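Local coordinates for lipoxygenase (Cyanothece sp., PDB 5EK8), which is a non-heme iron lipoxygenase that probably adds molecular oxygen to polyunsaturated fatty acids, with 9R specificity, at residues 71-76 and 96-101; 115-120 and 153-158; 245-250 and 337-342; 329-334 and 594-599. One frame throughout, in Å; residues are numbered along the deposited sequence.

Interaction 1 (71-76 and 96-101); sequences IELEVW and GRFEIY
Leu73 lays its CD2 methyl over one face of the Phe98 ring, 3.6 Å from the ring centroid and displaced from the centre toward the rim, a CH-pi contact in which the two side chains meet at about a right angle. Phe98 presents that face because its CG sits between the backbone N and the carbonyl carbon (chi1 66°). Ile100 reaches back with CD1 to within 3.9 Å of Leu73 CB, while the Ile100 and Val75 side chains run past each other in opposite directions, Ile100 CG2 lying 3.6 Å from Val75 CG2. Strands 72-79 and 97-102 belong to different sheets of the PLAT domain's beta sandwich; the segments 72-76 and 97-101 cross at -44°, and alternate side chains of each extended strand point into the interior. Branched aliphatics and a phenyl suit this buried layer, which Leu59 and Leu117 extend around Phe98. Glu74 points away; Glu74 OE1 accepts a hydrogen bond from Trp76 NE1 at 2.9 Å, and that indole also meets Arg118 in a cation-pi contact.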
loop_
_atom_site.group_PDB
_atom_site.type_symbol
_atom_site.label_atom_id
_atom_site.label_comp_id
_atom_site.label_asym_id
_atom_site.label_seq_id
_atom_site.Cartn_x
_atom_site.Cartn_y
_atom_site.Cartn_z
ATOM N N ILE A 71 14.496 22.075 5.865
ATOM C CA ILE A 71 14.787 20.946 6.733
ATOM C C ILE A 71 15.716 21.402 7.851
ATOM O O ILE A 71 16.577 22.264 7.647
ATOM C CB ILE A 71 15.400 19.767 5.943
ATOM C CG1 ILE A 71 15.208 18.456 6.706
ATOM C CG2 ILE A 71 16.867 20.024 5.599
ATOM C CD1 ILE A 71 15.272 17.239 5.821
ATOM N N GLU A 72 15.514 20.851 9.043
ATOM C CA GLU A 72 16.249 21.311 10.213
ATOM C C GLU A 72 17.672 20.780 10.215
ATOM O O GLU A 72 17.926 19.625 9.869
ATOM C CB GLU A 72 15.526 20.910 11.504
ATOM C CG GLU A 72 14.298 21.758 11.802
ATOM C CD GLU A 72 13.521 21.280 13.017
ATOM O OE1 GLU A 72 14.151 20.819 13.994
ATOM O OE2 GLU A 72 12.274 21.365 12.992
ATOM N N LEU A 73 18.596 21.650 10.603
ATOM C CA LEU A 73 20.005 21.308 10.679
ATOM C C LEU A 73 20.543 21.614 12.066
ATOM O O LEU A 73 20.221 22.649 12.653
ATOM C CB LEU A 73 20.802 22.079 9.625
ATOM C CG LEU A 73 21.246 21.364 8.349
ATOM C CD1 LEU A 73 20.185 20.410 7.839
ATOM C CD2 LEU A 73 21.572 22.409 7.295
ATOM N N GLU A 74 21.362 20.710 12.589
ATOM C CA GLU A 74 21.998 20.936 13.879
ATOM C C GLU A 74 23.519 20.884 13.747
ATOM O O GLU A 74 24.074 19.965 13.142
ATOM C CB GLU A 74 21.511 19.912 14.909
ATOM C CG GLU A 74 20.017 20.007 15.230
ATOM C CD GLU A 74 19.550 18.973 16.255
ATOM O OE1 GLU A 74 20.314 18.029 16.554
ATOM O OE2 GLU A 74 18.414 19.105 16.763
ATOM N N VAL A 75 24.191 21.885 14.296
ATOM C CA VAL A 75 25.646 21.887 14.314
ATOM C C VAL A 75 26.148 21.253 15.606
ATOM O O VAL A 75 25.812 21.692 16.702
ATOM C CB VAL A 75 26.218 23.306 14.171
ATOM C CG1 VAL A 75 27.679 23.335 14.589
ATOM C CG2 VAL A 75 26.058 23.790 12.744
ATOM N N TRP A 76 26.945 20.204 15.458
ATOM C CA TRP A 76 27.488 19.472 16.591
ATOM C C TRP A 76 29.001 19.398 16.514
ATOM O O TRP A 76 29.578 19.445 15.433
ATOM C CB TRP A 76 26.917 18.052 16.639
ATOM C CG TRP A 76 25.477 17.971 17.026
ATOM C CD1 TRP A 76 24.409 18.318 16.259
ATOM C CD2 TRP A 76 24.941 17.494 18.269
ATOM N NE1 TRP A 76 23.237 18.095 16.945
ATOM C CE2 TRP A 76 23.538 17.591 18.182
ATOM C CE3 TRP A 76 25.513 17.001 19.447
ATOM C CZ2 TRP A 76 22.695 17.212 19.230
ATOM C CZ3 TRP A 76 24.675 16.621 20.485
ATOM C CH2 TRP A 76 23.282 16.738 20.372
ATOM N N GLY A 96 17.684 25.374 -0.143
ATOM C CA GLY A 96 18.523 24.442 0.589
ATOM C C GLY A 96 19.717 25.107 1.243
ATOM O O GLY A 96 20.572 24.437 1.820
ATOM N N ARG A 97 19.776 26.431 1.153
ATOM C CA ARG A 97 20.871 27.188 1.745
ATOM C C ARG A 97 20.632 27.424 3.235
ATOM O O ARG A 97 19.493 27.553 3.681
ATOM C CB ARG A 97 21.057 28.521 1.016
ATOM C CG ARG A 97 21.563 28.380 -0.410
ATOM C CD ARG A 97 21.872 29.732 -1.032
ATOM N NE ARG A 97 22.589 29.593 -2.297
ATOM C CZ ARG A 97 22.009 29.560 -3.493
ATOM N NH1 ARG A 97 20.691 29.661 -3.604
ATOM N NH2 ARG A 97 22.752 29.427 -4.583
ATOM N N PHE A 98 21.713 27.479 4.002
ATOM C CA PHE A 98 21.602 27.672 5.438
ATOM C C PHE A 98 22.750 28.497 6.006
ATOM O O PHE A 98 23.903 28.415 5.542
ATOM C CB PHE A 98 21.531 26.320 6.156
ATOM C CG PHE A 98 22.785 25.502 6.038
ATOM C CD1 PHE A 98 23.804 25.633 6.965
ATOM C CD2 PHE A 98 22.945 24.603 4.997
ATOM C CE1 PHE A 98 24.955 24.890 6.860
ATOM C CE2 PHE A 98 24.094 23.852 4.890
ATOM C CZ PHE A 98 25.100 23.997 5.822
ATOM N N GLU A 99 22.402 29.272 7.031
ATOM C CA GLU A 99 23.337 30.098 7.778
ATOM C C GLU A 99 23.129 29.857 9.275
ATOM O O GLU A 99 22.485 30.652 9.961
ATOM C CB GLU A 99 23.139 31.575 7.427
ATOM C CG GLU A 99 24.243 32.507 7.898
ATOM C CD GLU A 99 24.001 33.945 7.472
ATOM O OE1 GLU A 99 23.019 34.186 6.735
ATOM O OE2 GLU A 99 24.790 34.831 7.868
ATOM N N ILE A 100 23.666 28.742 9.763
ATOM C CA ILE A 100 23.545 28.338 11.165
ATOM C C ILE A 100 24.427 29.155 12.105
ATOM O O ILE A 100 25.620 29.305 11.868
ATOM C CB ILE A 100 23.925 26.852 11.361
ATOM C CG1 ILE A 100 23.239 25.959 10.326
ATOM C CG2 ILE A 100 23.603 26.398 12.781
ATOM C CD1 ILE A 100 21.762 25.782 10.545
ATOM N N TYR A 101 23.845 29.667 13.181
ATOM C CA TYR A 101 24.643 30.285 14.231
ATOM C C TYR A 101 24.941 29.264 15.323
ATOM O O TYR A 101 24.025 28.761 15.979
ATOM C CB TYR A 101 23.928 31.504 14.812
ATOM C CG TYR A 101 23.825 32.658 13.840
ATOM C CD1 TYR A 101 24.851 33.591 13.729
ATOM C CD2 TYR A 101 22.708 32.811 13.028
ATOM C CE1 TYR A 101 24.767 34.647 12.837
ATOM C CE2 TYR A 101 22.614 33.864 12.133
ATOM C CZ TYR A 101 23.647 34.780 12.043
ATOM O OH TYR A 101 23.558 35.829 11.157
#

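Interaction 2 (115-120 and 153-158); sequences LELRVI and YDFGTL
Leu117 sets its CD2 methyl squarely above the centre of the Phe155 ring, 4.3 Å from the centroid and almost on the ring normal. Because CG of Leu117 is anti to the backbone N (chi1 -163°), the branch extends across the ring, and CB of Leu117 also touches Phe155 CE1 at 3.9 Å. On the opposite face of the phenyl lies Tyr153, whose CE2 is centred over it, so Phe155 is held between a methyl group and the rim of another aromatic. Leu115 meets Tyr153 obliquely: the side chains run past each other in opposite directions, with Leu115 CD1 3.7 Å from Tyr153 CD2. Strands 115-126 and 152-160 come from the two facing sheets of the PLAT beta sandwich, and residues two apart on each strand face the opposite sheet. Glu116 points away, and its OE1 is gripped side-on by NE and NH2 of Arg118. No hydrogen bond joins the two segments, so shape and dispersion, rather than directional polar bonds, hold this contact.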
loop_
_atom_site.group_PDB
_atom_site.type_symbol
_atom_site.label_atom_id
_atom_site.label_comp_id
_atom_site.label_asym_id
_atom_site.label_seq_id
_atom_site.Cartn_x
_atom_site.Cartn_y
_atom_site.Cartn_z
ATOM N N LEU A 115 33.772 20.201 13.483
ATOM C CA LEU A 115 32.363 20.303 13.114
ATOM C C LEU A 115 31.740 19.045 12.517
ATOM O O LEU A 115 32.410 18.221 11.895
ATOM C CB LEU A 115 32.170 21.470 12.146
ATOM C CG LEU A 115 32.327 22.841 12.805
ATOM C CD1 LEU A 115 32.056 23.957 11.814
ATOM C CD2 LEU A 115 31.412 22.959 14.017
ATOM N N GLU A 116 30.435 18.931 12.737
ATOM C CA GLU A 116 29.608 17.837 12.257
ATOM C C GLU A 116 28.199 18.370 12.048
ATOM O O GLU A 116 27.603 18.940 12.959
ATOM C CB GLU A 116 29.602 16.671 13.248
ATOM C CG GLU A 116 28.391 15.757 13.126
ATOM C CD GLU A 116 28.412 14.608 14.130
ATOM O OE1 GLU A 116 27.507 14.546 14.992
ATOM O OE2 GLU A 116 29.332 13.764 14.055
ATOM N N LEU A 117 27.673 18.203 10.843
ATOM C CA LEU A 117 26.356 18.727 10.514
ATOM C C LEU A 117 25.307 17.624 10.487
ATOM O O LEU A 117 25.471 16.620 9.800
ATOM C CB LEU A 117 26.396 19.443 9.166
ATOM C CG LEU A 117 25.225 20.377 8.869
ATOM C CD1 LEU A 117 25.246 21.569 9.819
ATOM C CD2 LEU A 117 25.269 20.825 7.413
ATOM N N ARG A 118 24.228 17.807 11.236
ATOM C CA ARG A 118 23.169 16.811 11.275
ATOM C C ARG A 118 21.908 17.288 10.566
ATOM O O ARG A 118 21.386 18.368 10.853
ATOM C CB ARG A 118 22.834 16.433 12.718
ATOM C CG ARG A 118 24.006 15.869 13.494
ATOM C CD ARG A 118 23.549 15.185 14.770
ATOM N NE ARG A 118 24.676 14.847 15.634
ATOM C CZ ARG A 118 24.554 14.324 16.850
ATOM N NH1 ARG A 118 23.350 14.071 17.349
ATOM N NH2 ARG A 118 25.637 14.054 17.566
ATOM N N VAL A 119 21.438 16.472 9.630
ATOM C CA VAL A 119 20.148 16.671 9.000
ATOM C C VAL A 119 19.106 15.975 9.861
ATOM O O VAL A 119 19.207 14.763 10.120
ATOM C CB VAL A 119 20.106 16.116 7.556
ATOM C CG1 VAL A 119 18.782 16.464 6.894
ATOM C CG2 VAL A 119 21.275 16.663 6.733
ATOM N N ILE A 120 18.115 16.757 10.286
ATOM C CA ILE A 120 17.123 16.337 11.266
ATOM C C ILE A 120 15.717 16.172 10.679
ATOM O O ILE A 120 15.164 17.089 10.069
ATOM C CB ILE A 120 17.054 17.345 12.439
ATOM C CG1 ILE A 120 18.440 17.537 13.055
ATOM C CG2 ILE A 120 16.060 16.883 13.500
ATOM C CD1 ILE A 120 19.038 16.262 13.600
ATOM N N TYR A 153 32.430 29.075 8.889
ATOM C CA TYR A 153 32.886 27.871 8.199
ATOM C C TYR A 153 31.866 27.438 7.161
ATOM O O TYR A 153 30.688 27.278 7.468
ATOM C CB TYR A 153 33.145 26.724 9.176
ATOM C CG TYR A 153 33.575 25.453 8.471
ATOM C CD1 TYR A 153 34.885 25.291 8.031
ATOM C CD2 TYR A 153 32.671 24.422 8.231
ATOM C CE1 TYR A 153 35.286 24.137 7.377
ATOM C CE2 TYR A 153 33.063 23.263 7.576
ATOM C CZ TYR A 153 34.371 23.126 7.153
ATOM O OH TYR A 153 34.768 21.977 6.505
ATOM N N ASP A 154 32.325 27.228 5.932
ATOM C CA ASP A 154 31.424 26.925 4.827
ATOM C C ASP A 154 31.565 25.490 4.322
ATOM O O ASP A 154 32.645 25.070 3.906
ATOM C CB ASP A 154 31.659 27.909 3.679
ATOM C CG ASP A 154 30.824 27.591 2.453
ATOM O OD1 ASP A 154 29.577 27.613 2.555
ATOM O OD2 ASP A 154 31.417 27.331 1.383
ATOM N N PHE A 155 30.463 24.745 4.361
ATOM C CA PHE A 155 30.438 23.391 3.819
ATOM C C PHE A 155 30.350 23.429 2.300
ATOM O O PHE A 155 30.743 22.483 1.617
ATOM C CB PHE A 155 29.255 22.596 4.375
ATOM C CG PHE A 155 29.292 22.401 5.863
ATOM C CD1 PHE A 155 29.717 21.198 6.406
ATOM C CD2 PHE A 155 28.890 23.414 6.719
ATOM C CE1 PHE A 155 29.745 21.009 7.776
ATOM C CE2 PHE A 155 28.918 23.234 8.089
ATOM C CZ PHE A 155 29.345 22.029 8.619
ATOM N N GLY A 156 29.827 24.533 1.779
ATOM C CA GLY A 156 29.554 24.641 0.361
ATOM C C GLY A 156 28.340 23.802 0.026
ATOM O O GLY A 156 27.501 23.549 0.890
ATOM N N THR A 157 28.247 23.370 -1.227
ATOM C CA THR A 157 27.129 22.544 -1.672
ATOM C C THR A 157 27.401 21.057 -1.459
ATOM O O THR A 157 28.409 20.521 -1.914
ATOM C CB THR A 157 26.802 22.804 -3.157
ATOM O OG1 THR A 157 25.964 23.962 -3.257
ATOM C CG2 THR A 157 26.074 21.617 -3.772
ATOM N N LEU A 158 26.490 20.399 -0.753
ATOM C CA LEU A 158 26.591 18.968 -0.508
ATOM C C LEU A 158 25.290 18.281 -0.889
ATOM O O LEU A 158 24.232 18.912 -0.908
ATOM C CB LEU A 158 26.919 18.695 0.958
ATOM C CG LEU A 158 28.143 19.422 1.515
ATOM C CD1 LEU A 158 28.284 19.141 3.000
ATOM C CD2 LEU A 158 29.404 19.020 0.754
#

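Interaction 3 (245-250 and 337-342); sequences RSDEYF and EKWLQA
With its CG anti to the backbone N (chi1 173°), Trp339 swings its indole out from the helix toward Asp247, whose own CG lies beside its backbone N and anti to the carbonyl carbon (chi1 -69°). The two groups meet at the indole edge: Trp339 NE1 donates to Asp247 OD2 at 2.9 Å, with an N-H...O angle of 160°. The oxygen lies close to the indole plane and is met on its syn side, while carboxylate and ring stand nearly perpendicular. Asp247 OD2 also forms a salt bridge with Lys343, so one oxygen serves an uncharged N-H and an ammonium, which would be expected to keep the acid ionised. The contact joins the beginnings of two helices. Ser246 is the N-cap of helix 247-256, and an aspartate in the first turn that follows suits the positive end of the helix dipole. The other helix, 337-377, is the long one that farther along carries the iron ligands His359 and His364. Beside the polar pair, Leu340 packs against the backbone of Arg245, CD2 lying 3.6 Å from Arg245 O and 4.2 Å from Arg245 CB. That carbonyl accepts a hydrogen bond from Lys343 as well. The guanidinium of Arg245 turns away from Leu340 to salt bridges with Glu599 and Glu583, the long flexible side chain letting its backbone and charged end serve different partners.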
loop_
_atom_site.group_PDB
_atom_site.type_symbol
_atom_site.label_atom_id
_atom_site.label_comp_id
_atom_site.label_asym_id
_atom_site.label_seq_id
_atom_site.Cartn_x
_atom_site.Cartn_y
_atom_site.Cartn_z
ATOM N N ARG A 245 -22.102 -20.962 -1.460
ATOM C CA ARG A 245 -21.993 -21.463 -2.832
ATOM C C ARG A 245 -23.197 -21.037 -3.689
ATOM O O ARG A 245 -23.233 -21.300 -4.892
ATOM C CB ARG A 245 -21.858 -22.990 -2.853
ATOM C CG ARG A 245 -20.854 -23.568 -1.869
ATOM C CD ARG A 245 -19.432 -23.091 -2.101
ATOM N NE ARG A 245 -18.846 -22.576 -0.861
ATOM C CZ ARG A 245 -17.946 -23.214 -0.112
ATOM N NH1 ARG A 245 -17.500 -24.408 -0.466
ATOM N NH2 ARG A 245 -17.484 -22.650 0.995
ATOM N N SER A 246 -24.165 -20.362 -3.072
ATOM C CA SER A 246 -25.394 -19.958 -3.761
ATOM C C SER A 246 -25.193 -18.767 -4.702
ATOM O O SER A 246 -24.183 -18.075 -4.629
ATOM C CB SER A 246 -26.481 -19.620 -2.742
ATOM O OG SER A 246 -26.126 -18.472 -1.993
ATOM N N ASP A 247 -26.169 -18.538 -5.580
ATOM C CA ASP A 247 -26.112 -17.443 -6.548
ATOM C C ASP A 247 -26.198 -16.067 -5.889
ATOM O O ASP A 247 -25.515 -15.123 -6.306
ATOM C CB ASP A 247 -27.232 -17.584 -7.583
ATOM C CG ASP A 247 -27.023 -18.763 -8.515
ATOM O OD1 ASP A 247 -27.958 -19.095 -9.278
ATOM O OD2 ASP A 247 -25.927 -19.364 -8.474
ATOM N N GLU A 248 -27.049 -15.962 -4.873
ATOM C CA GLU A 248 -27.238 -14.715 -4.140
ATOM C C GLU A 248 -25.913 -14.232 -3.562
ATOM O O GLU A 248 -25.555 -13.050 -3.660
ATOM C CB GLU A 248 -28.267 -14.900 -3.018
ATOM C CG GLU A 248 -29.668 -15.319 -3.480
ATOM C CD GLU A 248 -29.747 -16.779 -3.907
ATOM O OE1 GLU A 248 -28.801 -17.541 -3.620
ATOM O OE2 GLU A 248 -30.752 -17.162 -4.538
ATOM N N TYR A 249 -25.181 -15.169 -2.973
ATOM C CA TYR A 249 -23.907 -14.862 -2.345
ATOM C C TYR A 249 -22.841 -14.574 -3.396
ATOM O O TYR A 249 -21.980 -13.717 -3.195
ATOM C CB TYR A 249 -23.462 -16.008 -1.432
ATOM C CG TYR A 249 -22.302 -15.627 -0.547
ATOM C CD1 TYR A 249 -22.481 -14.753 0.520
ATOM C CD2 TYR A 249 -21.026 -16.123 -0.786
ATOM C CE1 TYR A 249 -21.423 -14.384 1.325
ATOM C CE2 TYR A 249 -19.962 -15.763 0.013
ATOM C CZ TYR A 249 -20.162 -14.891 1.068
ATOM O OH TYR A 249 -19.100 -14.532 1.869
ATOM N N PHE A 250 -22.909 -15.297 -4.513
ATOM C CA PHE A 250 -22.009 -15.075 -5.639
ATOM C C PHE A 250 -22.095 -13.628 -6.107
ATOM O O PHE A 250 -21.075 -12.946 -6.261
ATOM C CB PHE A 250 -22.343 -16.029 -6.787
ATOM C CG PHE A 250 -21.485 -15.844 -8.006
ATOM C CD1 PHE A 250 -21.975 -15.184 -9.122
ATOM C CD2 PHE A 250 -20.191 -16.341 -8.042
ATOM C CE1 PHE A 250 -21.190 -15.022 -10.251
ATOM C CE2 PHE A 250 -19.400 -16.180 -9.169
ATOM C CZ PHE A 250 -19.900 -15.520 -10.274
ATOM N N GLU A 337 -23.706 -28.816 -11.311
ATOM C CA GLU A 337 -22.385 -28.811 -10.705
ATOM C C GLU A 337 -21.382 -28.105 -11.605
ATOM O O GLU A 337 -20.400 -27.555 -11.117
ATOM C CB GLU A 337 -21.914 -30.237 -10.386
ATOM C CG GLU A 337 -21.229 -30.977 -11.524
ATOM C CD GLU A 337 -22.212 -31.609 -12.492
ATOM O OE1 GLU A 337 -23.427 -31.339 -12.372
ATOM O OE2 GLU A 337 -21.768 -32.387 -13.365
ATOM N N LYS A 338 -21.624 -28.105 -12.912
ATOM C CA LYS A 338 -20.741 -27.379 -13.817
ATOM C C LYS A 338 -20.993 -25.885 -13.677
ATOM O O LYS A 338 -20.093 -25.069 -13.897
ATOM C CB LYS A 338 -20.917 -27.851 -15.262
ATOM C CG LYS A 338 -20.215 -29.182 -15.519
ATOM C CD LYS A 338 -19.886 -29.406 -16.981
ATOM C CE LYS A 338 -18.624 -30.254 -17.123
ATOM N NZ LYS A 338 -18.567 -31.351 -16.111
ATOM N N TRP A 339 -22.211 -25.531 -13.280
ATOM C CA TRP A 339 -22.512 -24.155 -12.904
ATOM C C TRP A 339 -21.732 -23.769 -11.644
ATOM O O TRP A 339 -21.065 -22.728 -11.609
ATOM C CB TRP A 339 -24.016 -23.969 -12.689
ATOM C CG TRP A 339 -24.388 -22.627 -12.133
ATOM C CD1 TRP A 339 -25.010 -22.379 -10.948
ATOM C CD2 TRP A 339 -24.151 -21.347 -12.737
ATOM N NE1 TRP A 339 -25.185 -21.027 -10.777
ATOM C CE2 TRP A 339 -24.661 -20.371 -11.860
ATOM C CE3 TRP A 339 -23.560 -20.932 -13.934
ATOM C CZ2 TRP A 339 -24.601 -19.008 -12.142
ATOM C CZ3 TRP A 339 -23.498 -19.577 -14.212
ATOM C CH2 TRP A 339 -24.015 -18.633 -13.319
ATOM N N LEU A 340 -21.806 -24.616 -10.617
ATOM C CA LEU A 340 -21.072 -24.360 -9.373
ATOM C C LEU A 340 -19.557 -24.239 -9.599
ATOM O O LEU A 340 -18.888 -23.348 -9.049
ATOM C CB LEU A 340 -21.358 -25.465 -8.352
ATOM C CG LEU A 340 -22.775 -25.492 -7.771
ATOM C CD1 LEU A 340 -23.120 -26.874 -7.237
ATOM C CD2 LEU A 340 -22.917 -24.438 -6.688
ATOM N N GLN A 341 -19.025 -25.137 -10.421
ATOM C CA GLN A 341 -17.604 -25.149 -10.757
ATOM C C GLN A 341 -17.209 -23.905 -11.560
ATOM O O GLN A 341 -16.126 -23.344 -11.360
ATOM C CB GLN A 341 -17.259 -26.429 -11.526
ATOM C CG GLN A 341 -17.302 -27.681 -10.653
ATOM C CD GLN A 341 -17.570 -28.951 -11.444
ATOM O OE1 GLN A 341 -17.601 -28.941 -12.674
ATOM N NE2 GLN A 341 -17.777 -30.052 -10.734
ATOM N N ALA A 342 -18.096 -23.471 -12.453
ATOM C CA ALA A 342 -17.893 -22.215 -13.170
ATOM C C ALA A 342 -17.802 -21.047 -12.189
ATOM O O ALA A 342 -16.916 -20.191 -12.304
ATOM C CB ALA A 342 -19.012 -21.981 -14.176
#

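Interaction 4 (329-334 and 594-599); sequences EVYTPN and GSFGSE
Glu329 passes alongside Phe596, the two side chains running in opposite directions, and brings OE1 to 3.7 Å from Phe596 CZ. The chain of Glu329 is bent at chi2, and the same oxygen accepts a hydrogen bond from Tyr331 OH at 2.8 Å, met from above the carboxylate plane. Two positions apart on an extended chain, Glu329 and Tyr331 project to the same side of the strand, which is why they can bond to each other while both face the loop. Strand 329-331 is an edge strand of an antiparallel six-stranded sheet and pairs with strand 303-313; Phe596, from the loop between helices 577-581 and 608-623, packs beside it, also touching Ile311 and Gln341. The side chains of Tyr331 and Phe596 come from opposite directions, Tyr331 OH lying 3.6 Å from Phe596 CZ. The rings meet obliquely, with planes at 45° and centroids 5.8 Å apart. A tyrosine suits this partly exposed site, its ring packing against the phenyl while its hydroxyl takes a polar partner. Beyond the strand, Thr332 OG1 donates to Asn334 OD1 at 2.7 Å, and Thr332 N is hydrogen-bonded to Asp335 OD2, as the chain turns toward helix 337-377.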
loop_
_atom_site.group_PDB
_atom_site.type_symbol
_atom_site.label_atom_id
_atom_site.label_comp_id
_atom_site.label_asym_id
_atom_site.label_seq_id
_atom_site.Cartn_x
_atom_site.Cartn_y
_atom_site.Cartn_z
ATOM N N GLU A 329 -16.669 -22.266 -23.450
ATOM C CA GLU A 329 -17.820 -23.016 -22.976
ATOM C C GLU A 329 -18.777 -22.056 -22.293
ATOM O O GLU A 329 -18.362 -20.981 -21.841
ATOM C CB GLU A 329 -17.390 -24.119 -22.009
ATOM C CG GLU A 329 -16.144 -24.879 -22.429
ATOM C CD GLU A 329 -15.335 -25.377 -21.233
ATOM O OE1 GLU A 329 -15.570 -24.881 -20.106
ATOM O OE2 GLU A 329 -14.467 -26.260 -21.420
ATOM N N VAL A 330 -20.047 -22.447 -22.221
ATOM C CA VAL A 330 -21.098 -21.608 -21.647
ATOM C C VAL A 330 -21.844 -22.332 -20.530
ATOM O O VAL A 330 -22.212 -23.499 -20.674
ATOM C CB VAL A 330 -22.106 -21.170 -22.730
ATOM C CG1 VAL A 330 -23.157 -20.247 -22.148
ATOM C CG2 VAL A 330 -21.383 -20.480 -23.865
ATOM N N TYR A 331 -22.073 -21.639 -19.417
ATOM C CA TYR A 331 -22.743 -22.254 -18.277
ATOM C C TYR A 331 -23.837 -21.363 -17.699
ATOM O O TYR A 331 -23.605 -20.202 -17.392
ATOM C CB TYR A 331 -21.715 -22.612 -17.198
ATOM C CG TYR A 331 -20.664 -23.580 -17.694
ATOM C CD1 TYR A 331 -20.963 -24.924 -17.873
ATOM C CD2 TYR A 331 -19.381 -23.147 -18.003
ATOM C CE1 TYR A 331 -20.013 -25.811 -18.341
ATOM C CE2 TYR A 331 -18.422 -24.028 -18.472
ATOM C CZ TYR A 331 -18.744 -25.359 -18.638
ATOM O OH TYR A 331 -17.797 -26.243 -19.103
ATOM N N THR A 332 -25.034 -21.925 -17.557
ATOM C CA THR A 332 -26.179 -21.210 -17.002
ATOM C C THR A 332 -26.509 -21.747 -15.601
ATOM O O THR A 332 -26.061 -22.835 -15.238
ATOM C CB THR A 332 -27.401 -21.337 -17.932
ATOM O OG1 THR A 332 -27.835 -22.704 -17.987
ATOM C CG2 THR A 332 -27.040 -20.867 -19.322
ATOM N N PRO A 333 -27.289 -20.990 -14.804
ATOM C CA PRO A 333 -27.585 -21.419 -13.429
ATOM C C PRO A 333 -28.341 -22.744 -13.294
ATOM O O PRO A 333 -28.599 -23.164 -12.169
ATOM C CB PRO A 333 -28.445 -20.273 -12.887
ATOM C CG PRO A 333 -28.020 -19.094 -13.667
ATOM C CD PRO A 333 -27.749 -19.611 -15.046
ATOM N N ASN A 334 -28.689 -23.386 -14.404
ATOM C CA ASN A 334 -29.371 -24.672 -14.338
ATOM C C ASN A 334 -28.485 -25.817 -14.814
ATOM O O ASN A 334 -28.953 -26.938 -15.009
ATOM C CB ASN A 334 -30.663 -24.631 -15.153
ATOM C CG ASN A 334 -30.523 -23.821 -16.422
ATOM O OD1 ASN A 334 -29.962 -24.287 -17.415
ATOM N ND2 ASN A 334 -31.035 -22.595 -16.399
ATOM N N GLY A 594 -7.259 -28.987 -14.984
ATOM C CA GLY A 594 -8.532 -28.882 -15.674
ATOM C C GLY A 594 -9.499 -27.967 -14.956
ATOM O O GLY A 594 -10.458 -27.478 -15.554
ATOM N N SER A 595 -9.254 -27.768 -13.662
ATOM C CA SER A 595 -10.046 -26.876 -12.815
ATOM C C SER A 595 -11.505 -27.300 -12.671
ATOM O O SER A 595 -12.279 -26.638 -11.980
ATOM C CB SER A 595 -9.996 -25.443 -13.352
ATOM O OG SER A 595 -8.665 -24.977 -13.458
ATOM N N PHE A 596 -11.883 -28.395 -13.320
ATOM C CA PHE A 596 -13.262 -28.863 -13.267
ATOM C C PHE A 596 -13.393 -30.142 -12.453
ATOM O O PHE A 596 -12.768 -31.157 -12.758
ATOM C CB PHE A 596 -13.811 -29.085 -14.675
ATOM C CG PHE A 596 -14.355 -27.842 -15.316
ATOM C CD1 PHE A 596 -15.631 -27.399 -15.014
ATOM C CD2 PHE A 596 -13.597 -27.125 -16.230
ATOM C CE1 PHE A 596 -16.143 -26.256 -15.603
ATOM C CE2 PHE A 596 -14.102 -25.981 -16.828
ATOM C CZ PHE A 596 -15.377 -25.546 -16.513
ATOM N N GLY A 597 -14.217 -30.078 -11.414
ATOM C CA GLY A 597 -14.452 -31.211 -10.539
ATOM C C GLY A 597 -15.097 -30.719 -9.263
ATOM O O GLY A 597 -15.268 -29.513 -9.083
ATOM N N SER A 598 -15.465 -31.645 -8.385
ATOM C CA SER A 598 -16.017 -31.286 -7.083
ATOM C C SER A 598 -15.031 -30.413 -6.318
ATOM O O SER A 598 -13.825 -30.481 -6.550
ATOM C CB SER A 598 -16.353 -32.541 -6.274
ATOM O OG SER A 598 -16.812 -32.203 -4.978
ATOM N N GLU A 599 -15.536 -29.598 -5.399
ATOM C CA GLU A 599 -14.666 -28.689 -4.659
ATOM C C GLU A 599 -13.915 -29.404 -3.532
ATOM O O GLU A 599 -13.293 -28.763 -2.684
ATOM C CB GLU A 599 -15.468 -27.513 -4.100
ATOM C CG GLU A 599 -16.621 -27.904 -3.206
ATOM C CD GLU A 599 -17.171 -26.720 -2.443
ATOM O OE1 GLU A 599 -17.938 -25.929 -3.030
ATOM O OE2 GLU A 599 -16.830 -26.571 -1.251
#

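Overall arrangement
The four contacts form two groups on opposite sides of the chain's centre, about 66 to 69 Å apart between centres. Interactions 1 and 2, about 7 Å between centres, share the PLAT sandwich: strands 72-79 and 115-126 are neighbours in one sheet, and strands 97-102 and 152-160 edge the other. They follow in series along the chain, and Phe98 touches Leu117 between them. Interactions 3 and 4, about 9 Å between centres, alternate in sequence, so that 245-250, 329-334, 337-342 and 594-599 converge around the start of helix 337-377, where Trp339 packs on Tyr331. The first pair joins the two sheets of the sandwich, while the second gathers distant parts of the iron-binding portion well away from the metal.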